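Local coordinates for oligogalacturonate lyase (Vibrio parahaemolyticus RIMD 2210633, PDB 3C5M), which probably cleaves pectin-derived oligogalacturonides by beta-elimination, using a seven-bladed beta-propeller that binds a manganese ion, at residues P283-H287 with G299-D303; A332-C336 with D381-K387. All blocks are in the same frame, centred on the assembly; numbering follows the deposited sequence.

Contact 1. Residues P283-H287 with G299-D303. With MN (manganese (II) ion), chain D.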
loop_
_atom_site.group_PDB
_atom_site.type_symbol
_atom_site.label_atom_id
_atom_site.label_comp_id
_atom_site.label_asym_id
_atom_site.label_seq_id
_atom_site.Cartn_x
_atom_site.Cartn_y
_atom_site.Cartn_z
ATOM N N PRO A 283 12.624 -13.097 5.342
ATOM C CA PRO A 283 12.179 -14.363 4.756
ATOM C C PRO A 283 11.669 -14.129 3.327
ATOM O O PRO A 283 11.320 -13.005 2.958
ATOM C CB PRO A 283 11.086 -14.825 5.715
ATOM C CG PRO A 283 10.562 -13.534 6.282
ATOM C CD PRO A 283 11.809 -12.730 6.512
ATOM N N PRO A 284 11.623 -15.188 2.504
ATOM C CA PRO A 284 11.156 -15.063 1.117
ATOM C C PRO A 284 9.756 -14.451 1.015
ATOM O O PRO A 284 8.763 -15.178 0.931
ATOM C CB PRO A 284 11.194 -16.506 0.621
ATOM C CG PRO A 284 10.864 -17.290 1.872
ATOM C CD PRO A 284 11.741 -16.607 2.890
ATOM N N CYS A 285 9.677 -13.120 1.010
ATOM C CA CYS A 285 8.384 -12.434 0.937
ATOM C C CYS A 285 8.312 -11.314 -0.086
ATOM O O CYS A 285 9.310 -10.657 -0.360
ATOM C CB CYS A 285 8.011 -11.874 2.309
ATOM S SG CYS A 285 7.671 -13.134 3.552
ATOM N N SER A 286 7.121 -11.083 -0.631
ATOM C CA SER A 286 6.936 -10.036 -1.634
ATOM C C SER A 286 6.830 -8.660 -1.013
ATOM O O SER A 286 7.697 -7.817 -1.205
ATOM C CB SER A 286 5.674 -10.289 -2.459
ATOM O OG SER A 286 5.784 -11.473 -3.224
ATOM N N HIS A 287 5.755 -8.438 -0.266
ATOM C CA HIS A 287 5.528 -7.144 0.365
ATOM C C HIS A 287 5.921 -7.194 1.825
ATOM O O HIS A 287 6.052 -8.274 2.397
ATOM C CB HIS A 287 4.055 -6.743 0.262
ATOM C CG HIS A 287 3.451 -6.993 -1.082
ATOM N ND1 HIS A 287 3.155 -8.259 -1.534
ATOM C CD2 HIS A 287 3.091 -6.144 -2.073
ATOM C CE1 HIS A 287 2.639 -8.179 -2.749
ATOM N NE2 HIS A 287 2.591 -6.907 -3.099
ATOM N N GLY A 299 4.785 -10.246 6.507
ATOM C CA GLY A 299 5.264 -10.477 5.156
ATOM C C GLY A 299 4.485 -11.456 4.289
ATOM O O GLY A 299 3.779 -12.340 4.763
ATOM N N ASP A 300 4.666 -11.301 2.986
ATOM C CA ASP A 300 3.996 -12.112 1.980
ATOM C C ASP A 300 4.816 -13.249 1.408
ATOM O O ASP A 300 5.617 -13.025 0.504
ATOM C CB ASP A 300 3.600 -11.227 0.812
ATOM C CG ASP A 300 2.154 -10.968 0.773
ATOM O OD1 ASP A 300 1.417 -11.854 1.245
ATOM O OD2 ASP A 300 1.762 -9.903 0.261
ATOM N N GLY A 301 4.616 -14.466 1.895
ATOM C CA GLY A 301 5.365 -15.585 1.348
ATOM C C GLY A 301 5.041 -15.770 -0.128
ATOM O O GLY A 301 3.878 -15.708 -0.526
ATOM N N CYS A 302 6.059 -16.001 -0.951
ATOM C CA CYS A 302 5.834 -16.182 -2.379
ATOM C C CYS A 302 6.754 -17.224 -2.996
ATOM O O CYS A 302 7.308 -18.071 -2.293
ATOM C CB CYS A 302 6.027 -14.860 -3.101
ATOM S SG CYS A 302 7.655 -14.165 -2.807
ATOM N N ASP A 303 6.911 -17.156 -4.317
ATOM C CA ASP A 303 7.753 -18.095 -5.059
ATOM C C ASP A 303 9.170 -17.567 -5.163
ATOM O O ASP A 303 9.375 -16.374 -5.383
ATOM C CB ASP A 303 7.202 -18.294 -6.467
ATOM C CG ASP A 303 5.693 -18.230 -6.512
ATOM O OD1 ASP A 303 5.034 -19.001 -5.784
ATOM O OD2 ASP A 303 5.157 -17.402 -7.279
HETATM MN MN MN D . 1.324 -5.797 -4.202
HETATM O O HOH W 1 3.030 -5.498 -5.654
#

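Contact 2. Residues A332-C336 with D381-K387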
loop_
_atom_site.group_PDB
_atom_site.type_symbol
_atom_site.label_atom_id
_atom_site.label_comp_id
_atom_site.label_asym_id
_atom_site.label_seq_id
_atom_site.Cartn_x
_atom_site.Cartn_y
_atom_site.Cartn_z
ATOM N N ALA A 332 11.509 -14.216 12.603
ATOM C CA ALA A 332 10.347 -14.336 11.739
ATOM C C ALA A 332 9.608 -15.618 12.107
ATOM O O ALA A 332 10.228 -16.607 12.482
ATOM C CB ALA A 332 10.789 -14.380 10.278
ATOM N N GLN A 333 8.287 -15.613 12.003
ATOM C CA GLN A 333 7.521 -16.806 12.340
ATOM C C GLN A 333 6.302 -16.938 11.432
ATOM O O GLN A 333 5.670 -15.937 11.086
ATOM C CB GLN A 333 7.092 -16.726 13.802
ATOM C CG GLN A 333 6.484 -18.001 14.360
ATOM C CD GLN A 333 6.319 -17.950 15.881
ATOM O OE1 GLN A 333 5.827 -18.895 16.502
ATOM N NE2 GLN A 333 6.734 -16.840 16.481
ATOM N N LYS A 334 5.974 -18.164 11.037
ATOM C CA LYS A 334 4.820 -18.380 10.172
ATOM C C LYS A 334 3.541 -18.177 10.955
ATOM O O LYS A 334 3.325 -18.854 11.949
ATOM C CB LYS A 334 4.825 -19.793 9.594
ATOM C CG LYS A 334 5.942 -20.075 8.602
ATOM C CD LYS A 334 5.699 -21.415 7.908
ATOM C CE LYS A 334 6.769 -21.741 6.869
ATOM N NZ LYS A 334 8.140 -21.936 7.444
ATOM N N LEU A 335 2.693 -17.251 10.506
ATOM C CA LEU A 335 1.428 -16.965 11.202
ATOM C C LEU A 335 0.395 -17.998 10.793
ATOM O O LEU A 335 -0.039 -18.831 11.582
ATOM C CB LEU A 335 0.892 -15.571 10.835
ATOM C CG LEU A 335 0.048 -14.805 11.869
ATOM C CD1 LEU A 335 -0.775 -13.731 11.165
ATOM C CD2 LEU A 335 -0.855 -15.755 12.624
ATOM N N CYS A 336 -0.013 -17.916 9.541
ATOM C CA CYS A 336 -0.982 -18.845 9.016
ATOM C C CYS A 336 -0.619 -18.956 7.565
ATOM O O CYS A 336 0.491 -18.597 7.166
ATOM C CB CYS A 336 -2.411 -18.315 9.173
ATOM S SG CYS A 336 -2.798 -16.891 8.141
ATOM N N ASP A 381 -5.975 -14.189 13.027
ATOM C CA ASP A 381 -5.704 -13.838 14.414
ATOM C C ASP A 381 -4.203 -13.854 14.622
ATOM O O ASP A 381 -3.482 -14.476 13.852
ATOM C CB ASP A 381 -6.378 -14.840 15.357
ATOM C CG ASP A 381 -7.826 -14.467 15.674
ATOM O OD1 ASP A 381 -8.583 -14.078 14.742
ATOM O OD2 ASP A 381 -8.213 -14.573 16.861
ATOM N N VAL A 382 -3.729 -13.153 15.644
ATOM C CA VAL A 382 -2.300 -13.130 15.936
ATOM C C VAL A 382 -2.083 -13.310 17.424
ATOM O O VAL A 382 -2.018 -12.336 18.175
ATOM C CB VAL A 382 -1.630 -11.805 15.506
ATOM C CG1 VAL A 382 -0.144 -11.855 15.813
ATOM C CG2 VAL A 382 -1.856 -11.567 14.031
ATOM N N PRO A 383 -1.960 -14.565 17.869
ATOM C CA PRO A 383 -1.746 -14.891 19.279
ATOM C C PRO A 383 -0.560 -14.148 19.894
ATOM O O PRO A 383 0.313 -13.658 19.182
ATOM C CB PRO A 383 -1.551 -16.405 19.252
ATOM C CG PRO A 383 -1.006 -16.653 17.884
ATOM C CD PRO A 383 -1.860 -15.769 17.033
ATOM N N GLU A 384 -0.539 -14.062 21.220
ATOM C CA GLU A 384 0.527 -13.358 21.909
ATOM C C GLU A 384 1.903 -13.945 21.639
ATOM O O GLU A 384 2.906 -13.232 21.672
ATOM C CB GLU A 384 0.244 -13.318 23.408
ATOM C CG GLU A 384 -1.022 -12.520 23.765
ATOM C CD GLU A 384 -1.015 -11.093 23.201
ATOM O OE1 GLU A 384 -0.024 -10.356 23.438
ATOM O OE2 GLU A 384 -2.004 -10.717 22.528
ATOM N N SER A 385 1.957 -15.239 21.363
ATOM C CA SER A 385 3.226 -15.885 21.064
ATOM C C SER A 385 3.623 -15.583 19.621
ATOM O O SER A 385 4.656 -16.052 19.149
ATOM C CB SER A 385 3.081 -17.388 21.233
ATOM O OG SER A 385 2.045 -17.865 20.392
ATOM N N TYR A 386 2.789 -14.798 18.938
ATOM C CA TYR A 386 2.977 -14.422 17.530
ATOM C C TYR A 386 3.076 -15.669 16.656
ATOM O O TYR A 386 3.884 -15.713 15.731
ATOM C CB TYR A 386 4.245 -13.576 17.343
ATOM C CG TYR A 386 4.516 -12.609 18.462
ATOM C CD1 TYR A 386 3.534 -11.722 18.909
ATOM C CD2 TYR A 386 5.741 -12.616 19.114
ATOM C CE1 TYR A 386 3.772 -10.873 19.988
ATOM C CE2 TYR A 386 5.990 -11.779 20.184
ATOM C CZ TYR A 386 5.007 -10.915 20.620
ATOM O OH TYR A 386 5.280 -10.120 21.705
ATOM N N LYS A 387 2.249 -16.677 16.940
ATOM C CA LYS A 387 2.292 -17.928 16.181
ATOM C C LYS A 387 2.174 -17.749 14.680
ATOM O O LYS A 387 2.230 -16.598 14.208
ATOM C CB LYS A 387 1.211 -18.918 16.658
ATOM C CG LYS A 387 1.585 -19.716 17.926
ATOM C CD LYS A 387 0.834 -21.055 18.023
ATOM C CE LYS A 387 -0.675 -20.881 18.168
ATOM N NZ LYS A 387 -1.031 -20.225 19.458
#

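Contact 1. Residues P283-H287 with G299-D303
The His287 imidazole and the Asp300 carboxylate are the flat groups here, their planes turned 70° apart. Asp300 CB lies in the plane of the ring at its edge, while OD2 approaches obliquely, 2.8 Å from His287 ND1. That hydrogen bond is weak, with an N-H...O angle of only 120°. On the far side of the imidazole NE2 takes the manganese at 2.0 Å. CG of His287 stands anti to its carbonyl carbon (chi1 -44°), a setting that turns the ring so that one nitrogen meets the metal and the other the carboxylate.

Behind the ring, the hairpin of strands 285-290 and 296-301 pairs antiparallel. Cys285 and Gly301 face each other as a non-hydrogen-bonded pair, and Cys285 SG lies against the backbone before Asp300, 3.6 Å from Asp300 N. Ser286 N donates to Asp300 O, whose position is less certain, and Asp300 N returns a weak bond to His287 O at 3.4 Å. Asp300 therefore pairs through its backbone with both Ser286 and His287, around the corner at Ser286. Before the corner, Cys302 N reaches Pro284 O in a weak hydrogen bond of 3.4 Å, and Ser286 OG sits 3.3 Å from Cys302 SG.

His353, His355 and Gln350 complete the protein side of the metal site, and the His355 ring meets that of His287 edge-to-face. Asp300 OD2 also accepts a hydrogen bond from His355 N, so this one oxygen is shared by the ring of His287 and the backbone of His355, two residues that bind the metal. The chemistry is that of a second-shell carboxylate: Asp300 binds no metal itself, but probably helps the metal to fix the rotation of the His287 ring and may polarise it toward the manganese, which a water also coordinates.

Contact 2. Residues A332-C336 with D381-K387
Gln333 supplies the polar part of the contact, laying its side-chain amide along the chain from Ser385 to Lys387. With CG anti to the backbone N (chi1 -170°) and the rest of the chain extended, NE2 arrives 3.5 Å from Ser385 O and donates a weak hydrogen bond, bent to 134° at the hydrogen. Tyr386 O is nearer, 3.2 Å from NE2, but the angle is too poor for a bond. At the other branch of the amide, OE1 packs 3.7 Å from Lys387 CA.

Between the backbones the link is a CA-H...O contact. Leu335 CA directs its hydrogen almost straight at Lys387 O, 3.1 Å away, with 163° at the hydrogen. The chain doubles back in a type I beta turn from Pro383 to Tyr386, closed by Tyr386 N to Pro383 O at 2.7 Å, and Lys387 follows it to lie beside Leu335.

The apolar part belongs to Leu335. Its two methyls divide the work: CD1 meets Val382 CG2 at 3.8 Å, the side chains crossing at about a right angle, while CD2 rests against Asp381 O. This pair is buried, whereas Ser385 and Lys387, by Gln333, are exposed.

No helix takes part. Strand 334-337 is the outer edge of its four-stranded sheet, and the segment 381-387 leaves strand 376-381 of the next blade, the one completed by N-terminal strands 12-15 and 22-25. Leu335 fills the seam between the blades, touching Val324 in its own sheet and Ala380, Val365 and Val21 beyond it, and Val365 also packs on Val382.

Both contacts involve one propeller blade, at its two edges. Contact 1 joins the inner strand 285-290 to its neighbour 296-301, and contact 2 ties the outer strand 334-337 to the chain leaving the adjacent blade, where N- and C-terminal strands share a sheet and close the ring. Their centres are 16 Å apart, yet they touch directly where Pro283 CG packs 4.1 Å from Ala332 CB. The centre of contact 1 lies about 15 Å from the centre of the chain, and this contact carries a manganese ligand. Contact 2, its centre about 22 Å from that of the chain, is structural packing away from the metal: one blade thus runs from the metal site to an interblade seam.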